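Long-range contacts in pentafunctional AROM polypeptide (Schizosaccharomyces pombe, PDB 5SWV), which probably carries out five consecutive steps of the shikimate pathway, the fragment here comprising its 3-dehydroquinate dehydratase and shikimate dehydrogenase regions: residues L177-R187 with L200-S210; H270-L279 with S511-P521. One frame throughout, in Å; residues are numbered along the deposited sequence.

Interaction 1. Residues L177-R187 with L200-S210; sequences LNDNLELEEFR and LFNMGRFGQLS
N180 on helix 177-187 joins its side-chain amide to N202 in strand 200-203 and to F206 in the turn that follows, in a beta-alpha-beta unit of the type I dehydroquinase TIM barrel. Strand 167-173, helix 177-193 and strand 198-203 make up the unit, and the helix segment runs back antiparallel to strand 200-203 at 167°, the axes 8.8 Å apart.

Polar side chains tie the helix to the strand end and the turn. N180 ND2 gives a hydrogen bond to F206 O at 2.8 Å, with the acceptor nearly in the amide plane. On the other branch N180 OD1 accepts an almost straight bond from N202 ND2 at 2.9 Å; the two amide planes lie 32° apart. Both ends of the amide are engaged, which is consistent with this flip of N180. N202 is held at its other end as well, OD1 accepting from W148 NE1. A weak bond from N202 ND2 also reaches D179 O.

Apolar contacts fill in toward the start of the strand. L183 and L200 run alongside each other, pointing opposite ways, L183 CD2 meeting L200 CG at 3.8 Å, while L183 CD1 lies against the N202 amide. L200 CD2 meets the edge of the F186 ring at CD2, 3.8 Å away, and lies over one face of the R187 guanidinium. At the other end, L209 CD2 approaches L177 CD1 near the surface.

Charge sits beside L200. R187 bends at chi2 and chi3, bringing its guanidinium side-on to E184, one nitrogen to each carboxylate oxygen; NH1 also binds N214, and both terminal nitrogens make weak bonds to L200 O. Within 200-210, S210 OG accepts a hydrogen bond from N202 N at 2.6 Å and gives its own hydrogen to G207 O at 2.7 Å.

Interaction 2. Residues H270-L279 with S511-P521; sequences HSTAYELLGL and SFHLWTGMTAP
F512 enters the groove of helix 270-277 as a knob among H270, A273, Y274 and L277. Its CG stands anti to the backbone N (chi1 176°), which carries the ring out from helix 511-516 toward the partner helix. The methyl of A273 lies over one face of the ring in a CH-pi contact, CB 3.9 Å from the F512 centroid. The opposite face has T516 OG1 above it, toward the rim. Y274 comes to the ring edge, its CD1 3.7 Å from F512 CE1, and L277 CD1 approaches F512 CE2 at 3.8 Å.

A second aromatic meeting lies beside the knob. H270 and W515 cross at about a right angle as side chains, but their ring planes are inclined at 54°, and H270 CE1 reaches the W515 edge at CZ3. H270 also stacks on Y283, while W515 NE1 bonds to I336 O.

The two helices cross at -51° with axes 11.6 Å apart, a spacing bridged by the large F512 side chain. They bring together the shikimate dehydrogenase substrate-binding family region and the C-terminal family region, 232 residues apart in sequence.

Aliphatic groups continue the contact along the chain after helix 511-516. L279 and M518 reach toward each other tip to tip, with L279 CD1 3.6 Å from M518 CE; the same L279 methyl touches T516 CG2. L277 CD1 packs on A520 CB at 3.6 Å, and L276 CD1 meets the P521 ring at CG.

No hydrogen bond crosses between the segments. Within 511-521, T516 OG1 gives a hydrogen bond to F512 O from above its carbonyl plane; it also accepts one from M518 N, and this second bond makes an ST turn. T519 OG1 bonds outside the segments, to G35 N.

Overall arrangement
Both contacts are partly buried, but interaction 1 has exposed residues among those that touch, whereas interaction 2 has none. They share no helix or strand: interaction 1 lies within one beta-alpha-beta unit of the dehydroquinase barrel, and interaction 2 joins distant parts of the chain in the shikimate dehydrogenase region. Their chemistry differs accordingly. In 177-187 with 200-210 one amide pairs with another and with a backbone oxygen, and an arginine adds weak bonds, together with a leucine cluster round L200 and L183; 270-279 with 511-521 meets through aromatic and aliphatic groups. Interaction 2 is more central, its centre about 12 Å from that of the chain, against about 29 Å for interaction 1.

Interaction 1. Residues L177-R187 with L200-S210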
loop_
_atom_site.group_PDB
_atom_site.type_symbol
_atom_site.label_atom_id
_atom_site.label_comp_id
_atom_site.label_asym_id
_atom_site.label_seq_id
_atom_site.Cartn_x
_atom_site.Cartn_y
_atom_site.Cartn_z
ATOM N N LEU A 177 -1.556 15.664 31.394
ATOM C CA LEU A 177 -0.713 14.457 31.258
ATOM C C LEU A 177 -1.281 13.224 31.989
ATOM O O LEU A 177 -1.282 12.105 31.458
ATOM C CB LEU A 177 0.691 14.716 31.815
ATOM C CG LEU A 177 1.539 13.482 32.243
ATOM C CD1 LEU A 177 2.122 12.825 30.991
ATOM C CD2 LEU A 177 2.615 13.800 33.285
ATOM N N ASN A 178 -1.724 13.423 33.222
ATOM C CA ASN A 178 -2.161 12.299 34.033
ATOM C C ASN A 178 -3.275 11.436 33.402
ATOM O O ASN A 178 -3.327 10.226 33.626
ATOM C CB ASN A 178 -2.584 12.768 35.418
ATOM C CG ASN A 178 -2.427 11.680 36.434
ATOM O OD1 ASN A 178 -1.301 11.362 36.822
ATOM N ND2 ASN A 178 -3.537 11.050 36.825
ATOM N N ASP A 179 -4.150 12.071 32.621
ATOM C CA ASP A 179 -5.217 11.383 31.895
ATOM C C ASP A 179 -4.671 10.377 30.864
ATOM O O ASP A 179 -5.254 9.325 30.665
ATOM C CB ASP A 179 -6.180 12.391 31.214
ATOM C CG ASP A 179 -7.128 13.108 32.207
ATOM O OD1 ASP A 179 -7.359 12.619 33.340
ATOM O OD2 ASP A 179 -7.657 14.184 31.840
ATOM N N ASN A 180 -3.559 10.702 30.220
ATOM C CA ASN A 180 -2.907 9.792 29.276
ATOM C C ASN A 180 -2.306 8.579 29.978
ATOM O O ASN A 180 -2.326 7.473 29.441
ATOM C CB ASN A 180 -1.831 10.526 28.458
ATOM C CG ASN A 180 -2.416 11.621 27.578
ATOM O OD1 ASN A 180 -3.474 11.443 26.992
ATOM N ND2 ASN A 180 -1.743 12.762 27.496
ATOM N N LEU A 181 -1.789 8.802 31.183
ATOM C CA LEU A 181 -1.238 7.727 32.005
ATOM C C LEU A 181 -2.319 6.810 32.577
ATOM O O LEU A 181 -2.162 5.593 32.561
ATOM C CB LEU A 181 -0.376 8.305 33.129
ATOM C CG LEU A 181 0.822 9.152 32.676
ATOM C CD1 LEU A 181 1.665 9.515 33.879
ATOM C CD2 LEU A 181 1.694 8.445 31.651
ATOM N N GLU A 182 -3.407 7.378 33.082
ATOM C CA GLU A 182 -4.523 6.558 33.541
ATOM C C GLU A 182 -5.067 5.700 32.387
ATOM O O GLU A 182 -5.436 4.548 32.579
ATOM C CB GLU A 182 -5.606 7.431 34.179
ATOM C CG GLU A 182 -5.183 7.946 35.549
ATOM C CD GLU A 182 -6.104 8.988 36.172
ATOM O OE1 GLU A 182 -5.755 9.486 37.254
ATOM O OE2 GLU A 182 -7.167 9.318 35.615
ATOM N N LEU A 183 -5.063 6.271 31.190
ATOM C CA LEU A 183 -5.513 5.585 30.001
ATOM C C LEU A 183 -4.663 4.349 29.703
ATOM O O LEU A 183 -5.217 3.313 29.363
ATOM C CB LEU A 183 -5.548 6.548 28.816
ATOM C CG LEU A 183 -6.030 5.991 27.482
ATOM C CD1 LEU A 183 -6.631 7.078 26.612
ATOM C CD2 LEU A 183 -4.914 5.280 26.734
ATOM N N GLU A 184 -3.338 4.441 29.835
ATOM C CA GLU A 184 -2.470 3.265 29.652
ATOM C C GLU A 184 -2.698 2.168 30.699
ATOM O O GLU A 184 -2.690 0.990 30.359
ATOM C CB GLU A 184 -0.984 3.643 29.633
ATOM C CG GLU A 184 -0.527 4.546 28.483
ATOM C CD GLU A 184 -0.970 4.091 27.100
ATOM O OE1 GLU A 184 -0.800 2.893 26.770
ATOM O OE2 GLU A 184 -1.485 4.959 26.342
ATOM N N GLU A 185 -2.892 2.552 31.957
ATOM C CA GLU A 185 -3.341 1.605 32.997
ATOM C C GLU A 185 -4.599 0.881 32.553
ATOM O O GLU A 185 -4.663 -0.349 32.605
ATOM C CB GLU A 185 -3.626 2.317 34.317
ATOM C CG GLU A 185 -2.400 2.450 35.193
ATOM C CD GLU A 185 -2.392 3.711 36.064
ATOM O OE1 GLU A 185 -3.472 4.291 36.380
ATOM O OE2 GLU A 185 -1.271 4.126 36.445
ATOM N N PHE A 186 -5.579 1.667 32.111
ATOM C CA PHE A 186 -6.825 1.136 31.596
ATOM C C PHE A 186 -6.575 0.193 30.411
ATOM O O PHE A 186 -7.075 -0.919 30.402
ATOM C CB PHE A 186 -7.783 2.276 31.213
ATOM C CG PHE A 186 -9.096 1.799 30.640
ATOM C CD1 PHE A 186 -10.162 1.485 31.476
ATOM C CD2 PHE A 186 -9.258 1.642 29.266
ATOM C CE1 PHE A 186 -11.365 1.031 30.957
ATOM C CE2 PHE A 186 -10.457 1.180 28.741
ATOM C CZ PHE A 186 -11.512 0.877 29.588
ATOM N N ARG A 187 -5.780 0.625 29.436
ATOM C CA ARG A 187 -5.449 -0.218 28.305
ATOM C C ARG A 187 -4.945 -1.577 28.764
ATOM O O ARG A 187 -5.364 -2.597 28.218
ATOM C CB ARG A 187 -4.422 0.447 27.387
ATOM C CG ARG A 187 -3.734 -0.518 26.435
ATOM C CD ARG A 187 -3.406 0.051 25.074
ATOM N NE ARG A 187 -3.083 1.479 25.050
ATOM C CZ ARG A 187 -3.444 2.339 24.083
ATOM N NH1 ARG A 187 -4.173 1.959 23.039
ATOM N NH2 ARG A 187 -3.083 3.619 24.162
ATOM N N LEU A 200 -7.749 3.211 21.256
ATOM C CA LEU A 200 -7.895 3.896 22.532
ATOM C C LEU A 200 -6.910 5.043 22.677
ATOM O O LEU A 200 -5.708 4.839 22.631
ATOM C CB LEU A 200 -7.688 2.883 23.641
ATOM C CG LEU A 200 -7.741 3.359 25.093
ATOM C CD1 LEU A 200 -9.147 3.826 25.434
ATOM C CD2 LEU A 200 -7.286 2.248 26.037
ATOM N N PHE A 201 -7.435 6.250 22.851
ATOM C CA PHE A 201 -6.624 7.458 23.029
ATOM C C PHE A 201 -7.474 8.613 23.530
ATOM O O PHE A 201 -8.681 8.482 23.674
ATOM C CB PHE A 201 -5.932 7.859 21.726
ATOM C CG PHE A 201 -6.868 8.161 20.600
ATOM C CD1 PHE A 201 -7.377 7.135 19.802
ATOM C CD2 PHE A 201 -7.211 9.469 20.290
ATOM C CE1 PHE A 201 -8.228 7.412 18.738
ATOM C CE2 PHE A 201 -8.057 9.754 19.216
ATOM C CZ PHE A 201 -8.575 8.722 18.452
ATOM N N ASN A 202 -6.811 9.727 23.825
ATOM C CA ASN A 202 -7.459 10.963 24.200
ATOM C C ASN A 202 -7.199 11.976 23.113
ATOM O O ASN A 202 -6.048 12.164 22.691
ATOM C CB ASN A 202 -6.903 11.502 25.507
ATOM C CG ASN A 202 -7.158 10.573 26.681
ATOM O OD1 ASN A 202 -8.279 10.117 26.890
ATOM N ND2 ASN A 202 -6.121 10.297 27.459
ATOM N N MET A 203 -8.272 12.615 22.656
ATOM C CA MET A 203 -8.140 13.780 21.803
ATOM C C MET A 203 -7.815 15.005 22.661
ATOM O O MET A 203 -7.784 14.920 23.895
ATOM C CB MET A 203 -9.378 13.960 20.927
ATOM C CG MET A 203 -10.687 14.303 21.631
ATOM S SD MET A 203 -12.142 14.371 20.541
ATOM C CE MET A 203 -11.890 13.010 19.415
ATOM N N GLY A 204 -7.550 16.125 22.000
ATOM C CA GLY A 204 -7.072 17.332 22.662
ATOM C C GLY A 204 -5.574 17.419 22.503
ATOM O O GLY A 204 -4.903 16.400 22.384
ATOM N N ARG A 205 -5.045 18.639 22.505
ATOM C CA ARG A 205 -3.595 18.856 22.473
ATOM C C ARG A 205 -2.887 18.213 23.650
ATOM O O ARG A 205 -1.759 17.759 23.499
ATOM C CB ARG A 205 -3.258 20.341 22.445
ATOM C CG ARG A 205 -3.708 21.020 21.166
ATOM C CD ARG A 205 -3.193 22.454 21.036
ATOM N NE ARG A 205 -3.019 22.803 19.625
ATOM C CZ ARG A 205 -2.074 22.292 18.821
ATOM N NH1 ARG A 205 -2.029 22.665 17.546
ATOM N NH2 ARG A 205 -1.166 21.402 19.263
ATOM N N PHE A 206 -3.544 18.182 24.811
ATOM C CA PHE A 206 -3.013 17.466 25.981
ATOM C C PHE A 206 -2.993 15.946 25.773
ATOM O O PHE A 206 -2.179 15.249 26.369
ATOM C CB PHE A 206 -3.831 17.743 27.250
ATOM C CG PHE A 206 -3.629 19.110 27.873
ATOM C CD1 PHE A 206 -2.367 19.530 28.305
ATOM C CD2 PHE A 206 -4.734 19.941 28.134
ATOM C CE1 PHE A 206 -2.205 20.770 28.928
ATOM C CE2 PHE A 206 -4.574 21.178 28.758
ATOM C CZ PHE A 206 -3.308 21.593 29.151
ATOM N N GLY A 207 -3.902 15.429 24.949
ATOM C CA GLY A 207 -4.016 13.986 24.692
ATOM C C GLY A 207 -2.965 13.364 23.794
ATOM O O GLY A 207 -2.877 12.142 23.697
ATOM N N GLN A 208 -2.144 14.196 23.164
ATOM C CA GLN A 208 -1.259 13.747 22.078
ATOM C C GLN A 208 -0.343 12.566 22.435
ATOM O O GLN A 208 -0.113 11.694 21.595
ATOM C CB GLN A 208 -0.453 14.924 21.500
ATOM C CG GLN A 208 -1.331 15.943 20.769
ATOM C CD GLN A 208 -0.586 17.089 20.124
ATOM O OE1 GLN A 208 -1.191 18.067 19.716
ATOM N NE2 GLN A 208 0.719 16.979 20.030
ATOM N N LEU A 209 0.161 12.518 23.665
ATOM C CA LEU A 209 0.895 11.327 24.115
ATOM C C LEU A 209 0.107 10.015 23.860
ATOM O O LEU A 209 0.685 9.024 23.381
ATOM C CB LEU A 209 1.249 11.423 25.607
ATOM C CG LEU A 209 2.006 10.226 26.201
ATOM C CD1 LEU A 209 3.328 9.949 25.504
ATOM C CD2 LEU A 209 2.244 10.436 27.680
ATOM N N SER A 210 -1.188 10.001 24.187
ATOM C CA SER A 210 -1.964 8.774 24.091
ATOM C C SER A 210 -2.122 8.312 22.641
ATOM O O SER A 210 -2.162 7.121 22.390
ATOM C CB SER A 210 -3.336 8.929 24.747
ATOM O OG SER A 210 -4.187 9.804 24.006
#

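Interaction 2. Residues H270-L279 with S511-P521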
loop_
_atom_site.group_PDB
_atom_site.type_symbol
_atom_site.label_atom_id
_atom_site.label_comp_id
_atom_site.label_asym_id
_atom_site.label_seq_id
_atom_site.Cartn_x
_atom_site.Cartn_y
_atom_site.Cartn_z
ATOM N N HIS A 270 16.233 5.616 -0.331
ATOM C CA HIS A 270 15.788 5.290 1.023
ATOM C C HIS A 270 16.010 6.429 2.037
ATOM O O HIS A 270 15.166 6.636 2.902
ATOM C CB HIS A 270 16.418 3.985 1.479
ATOM C CG HIS A 270 15.951 2.800 0.697
ATOM N ND1 HIS A 270 14.917 1.995 1.118
ATOM C CD2 HIS A 270 16.367 2.285 -0.483
ATOM C CE1 HIS A 270 14.714 1.035 0.233
ATOM N NE2 HIS A 270 15.581 1.188 -0.747
ATOM N N SER A 271 17.122 7.161 1.912
ATOM C CA SER A 271 17.388 8.377 2.725
ATOM C C SER A 271 16.239 9.347 2.625
ATOM O O SER A 271 15.751 9.838 3.645
ATOM C CB SER A 271 18.642 9.130 2.251
ATOM O OG SER A 271 19.828 8.433 2.577
ATOM N N THR A 272 15.822 9.608 1.384
ATOM C CA THR A 272 14.684 10.476 1.106
ATOM C C THR A 272 13.426 9.930 1.750
ATOM O O THR A 272 12.698 10.680 2.366
ATOM C CB THR A 272 14.470 10.674 -0.401
ATOM O OG1 THR A 272 15.673 11.182 -0.974
ATOM C CG2 THR A 272 13.359 11.650 -0.674
ATOM N N ALA A 273 13.170 8.637 1.641
ATOM C CA ALA A 273 11.962 8.068 2.246
ATOM C C ALA A 273 11.893 8.285 3.773
ATOM O O ALA A 273 10.827 8.624 4.297
ATOM C CB ALA A 273 11.844 6.591 1.914
ATOM N N TYR A 274 13.023 8.116 4.470
ATOM C CA TYR A 274 13.073 8.322 5.927
ATOM C C TYR A 274 12.703 9.755 6.292
ATOM O O TYR A 274 11.940 10.007 7.231
ATOM C CB TYR A 274 14.463 8.028 6.505
ATOM C CG TYR A 274 15.063 6.683 6.144
ATOM C CD1 TYR A 274 14.288 5.527 6.139
ATOM C CD2 TYR A 274 16.412 6.568 5.819
ATOM C CE1 TYR A 274 14.827 4.308 5.792
ATOM C CE2 TYR A 274 16.959 5.352 5.483
ATOM C CZ TYR A 274 16.160 4.223 5.466
ATOM O OH TYR A 274 16.700 2.997 5.149
ATOM N N GLU A 275 13.254 10.681 5.519
ATOM C CA GLU A 275 13.083 12.107 5.722
ATOM C C GLU A 275 11.638 12.526 5.542
ATOM O O GLU A 275 11.131 13.290 6.330
ATOM C CB GLU A 275 13.957 12.851 4.731
ATOM C CG GLU A 275 14.199 14.303 5.075
ATOM C CD GLU A 275 14.585 15.144 3.858
ATOM O OE1 GLU A 275 14.989 14.583 2.798
ATOM O OE2 GLU A 275 14.477 16.393 3.973
ATOM N N LEU A 276 10.981 12.013 4.508
ATOM C CA LEU A 276 9.555 12.271 4.263
ATOM C C LEU A 276 8.600 11.597 5.248
ATOM O O LEU A 276 7.472 12.019 5.370
ATOM C CB LEU A 276 9.176 11.856 2.840
ATOM C CG LEU A 276 9.863 12.659 1.712
ATOM C CD1 LEU A 276 9.840 11.892 0.391
ATOM C CD2 LEU A 276 9.229 14.037 1.542
ATOM N N LEU A 277 9.043 10.564 5.948
ATOM C CA LEU A 277 8.194 9.847 6.901
ATOM C C LEU A 277 8.572 10.017 8.370
ATOM O O LEU A 277 7.924 9.418 9.243
ATOM C CB LEU A 277 8.179 8.368 6.528
ATOM C CG LEU A 277 7.145 8.141 5.431
ATOM C CD1 LEU A 277 7.743 7.404 4.267
ATOM C CD2 LEU A 277 5.941 7.423 6.009
ATOM N N GLY A 278 9.583 10.846 8.644
ATOM C CA GLY A 278 9.957 11.187 10.011
ATOM C C GLY A 278 10.693 10.071 10.717
ATOM O O GLY A 278 10.614 9.959 11.942
ATOM N N LEU A 279 11.420 9.260 9.947
ATOM C CA LEU A 279 12.135 8.112 10.476
ATOM C C LEU A 279 13.625 8.427 10.659
ATOM O O LEU A 279 14.181 9.228 9.920
ATOM C CB LEU A 279 11.954 6.903 9.540
ATOM C CG LEU A 279 10.555 6.281 9.450
ATOM C CD1 LEU A 279 10.610 5.059 8.550
ATOM C CD2 LEU A 279 10.022 5.875 10.820
ATOM N N SER A 511 10.508 -2.544 -1.091
ATOM C CA SER A 511 11.418 -3.038 -0.067
ATOM C C SER A 511 11.253 -2.224 1.203
ATOM O O SER A 511 11.165 -2.783 2.302
ATOM C CB SER A 511 12.860 -2.983 -0.550
ATOM O OG SER A 511 13.049 -3.830 -1.668
ATOM N N PHE A 512 11.173 -0.909 1.032
ATOM C CA PHE A 512 10.946 0.028 2.138
ATOM C C PHE A 512 9.654 -0.272 2.905
ATOM O O PHE A 512 9.644 -0.225 4.146
ATOM C CB PHE A 512 10.938 1.480 1.618
ATOM C CG PHE A 512 10.617 2.504 2.670
ATOM C CD1 PHE A 512 11.628 3.038 3.466
ATOM C CD2 PHE A 512 9.304 2.939 2.869
ATOM C CE1 PHE A 512 11.339 3.989 4.442
ATOM C CE2 PHE A 512 9.007 3.888 3.847
ATOM C CZ PHE A 512 10.028 4.416 4.631
ATOM N N HIS A 513 8.583 -0.570 2.168
ATOM C CA HIS A 513 7.305 -0.941 2.773
ATOM C C HIS A 513 7.443 -2.262 3.544
ATOM O O HIS A 513 7.005 -2.366 4.688
ATOM C CB HIS A 513 6.195 -0.980 1.705
ATOM C CG HIS A 513 4.844 -1.394 2.215
ATOM N ND1 HIS A 513 4.095 -2.386 1.611
ATOM C CD2 HIS A 513 4.096 -0.943 3.247
ATOM C CE1 HIS A 513 2.952 -2.531 2.250
ATOM N NE2 HIS A 513 2.931 -1.671 3.252
ATOM N N LEU A 514 8.099 -3.251 2.955
ATOM C CA LEU A 514 8.285 -4.526 3.659
ATOM C C LEU A 514 9.092 -4.349 4.944
ATOM O O LEU A 514 8.869 -5.068 5.898
ATOM C CB LEU A 514 8.947 -5.586 2.754
ATOM C CG LEU A 514 8.104 -6.055 1.572
ATOM C CD1 LEU A 514 9.029 -6.559 0.472
ATOM C CD2 LEU A 514 7.068 -7.100 1.978
ATOM N N TRP A 515 10.011 -3.393 4.971
ATOM C CA TRP A 515 10.805 -3.134 6.179
ATOM C C TRP A 515 10.124 -2.306 7.250
ATOM O O TRP A 515 10.138 -2.696 8.396
ATOM C CB TRP A 515 12.123 -2.468 5.821
ATOM C CG TRP A 515 13.089 -3.383 5.183
ATOM C CD1 TRP A 515 13.344 -4.695 5.511
ATOM C CD2 TRP A 515 13.989 -3.055 4.131
ATOM N NE1 TRP A 515 14.332 -5.200 4.708
ATOM C CE2 TRP A 515 14.757 -4.210 3.861
ATOM C CE3 TRP A 515 14.220 -1.898 3.380
ATOM C CZ2 TRP A 515 15.740 -4.234 2.885
ATOM C CZ3 TRP A 515 15.201 -1.922 2.406
ATOM C CH2 TRP A 515 15.950 -3.083 2.166
ATOM N N THR A 516 9.563 -1.159 6.879
ATOM C CA THR A 516 9.044 -0.167 7.846
ATOM C C THR A 516 7.549 -0.302 8.123
ATOM O O THR A 516 7.022 0.343 9.025
ATOM C CB THR A 516 9.283 1.269 7.338
ATOM O OG1 THR A 516 8.457 1.536 6.193
ATOM C CG2 THR A 516 10.731 1.461 6.965
ATOM N N GLY A 517 6.857 -1.117 7.339
ATOM C CA GLY A 517 5.393 -1.219 7.430
ATOM C C GLY A 517 4.626 -0.074 6.778
ATOM O O GLY A 517 3.406 -0.028 6.892
ATOM N N MET A 518 5.328 0.814 6.061
ATOM C CA MET A 518 4.749 2.063 5.550
ATOM C C MET A 518 5.132 2.310 4.107
ATOM O O MET A 518 6.259 2.042 3.716
ATOM C CB MET A 518 5.248 3.232 6.401
ATOM C CG MET A 518 4.808 3.121 7.864
ATOM S SD MET A 518 5.384 4.411 8.978
ATOM C CE MET A 518 7.122 4.336 8.624
ATOM N N THR A 519 4.193 2.831 3.322
ATOM C CA THR A 519 4.511 3.262 1.968
ATOM C C THR A 519 5.170 4.616 2.027
ATOM O O THR A 519 5.105 5.292 3.042
ATOM C CB THR A 519 3.283 3.401 1.066
ATOM O OG1 THR A 519 2.454 4.438 1.583
ATOM C CG2 THR A 519 2.501 2.079 0.955
ATOM N N ALA A 520 5.801 4.999 0.925
ATOM C CA ALA A 520 6.409 6.315 0.761
ATOM C C ALA A 520 5.991 6.885 -0.604
ATOM O O ALA A 520 5.760 6.115 -1.524
ATOM C CB ALA A 520 7.916 6.182 0.852
ATOM N N PRO A 521 5.926 8.223 -0.758
ATOM C CA PRO A 521 5.395 8.796 -2.001
ATOM C C PRO A 521 6.369 8.686 -3.171
ATOM O O PRO A 521 7.543 9.046 -3.026
ATOM C CB PRO A 521 5.182 10.268 -1.643
ATOM C CG PRO A 521 6.141 10.554 -0.531
ATOM C CD PRO A 521 6.629 9.246 0.036
#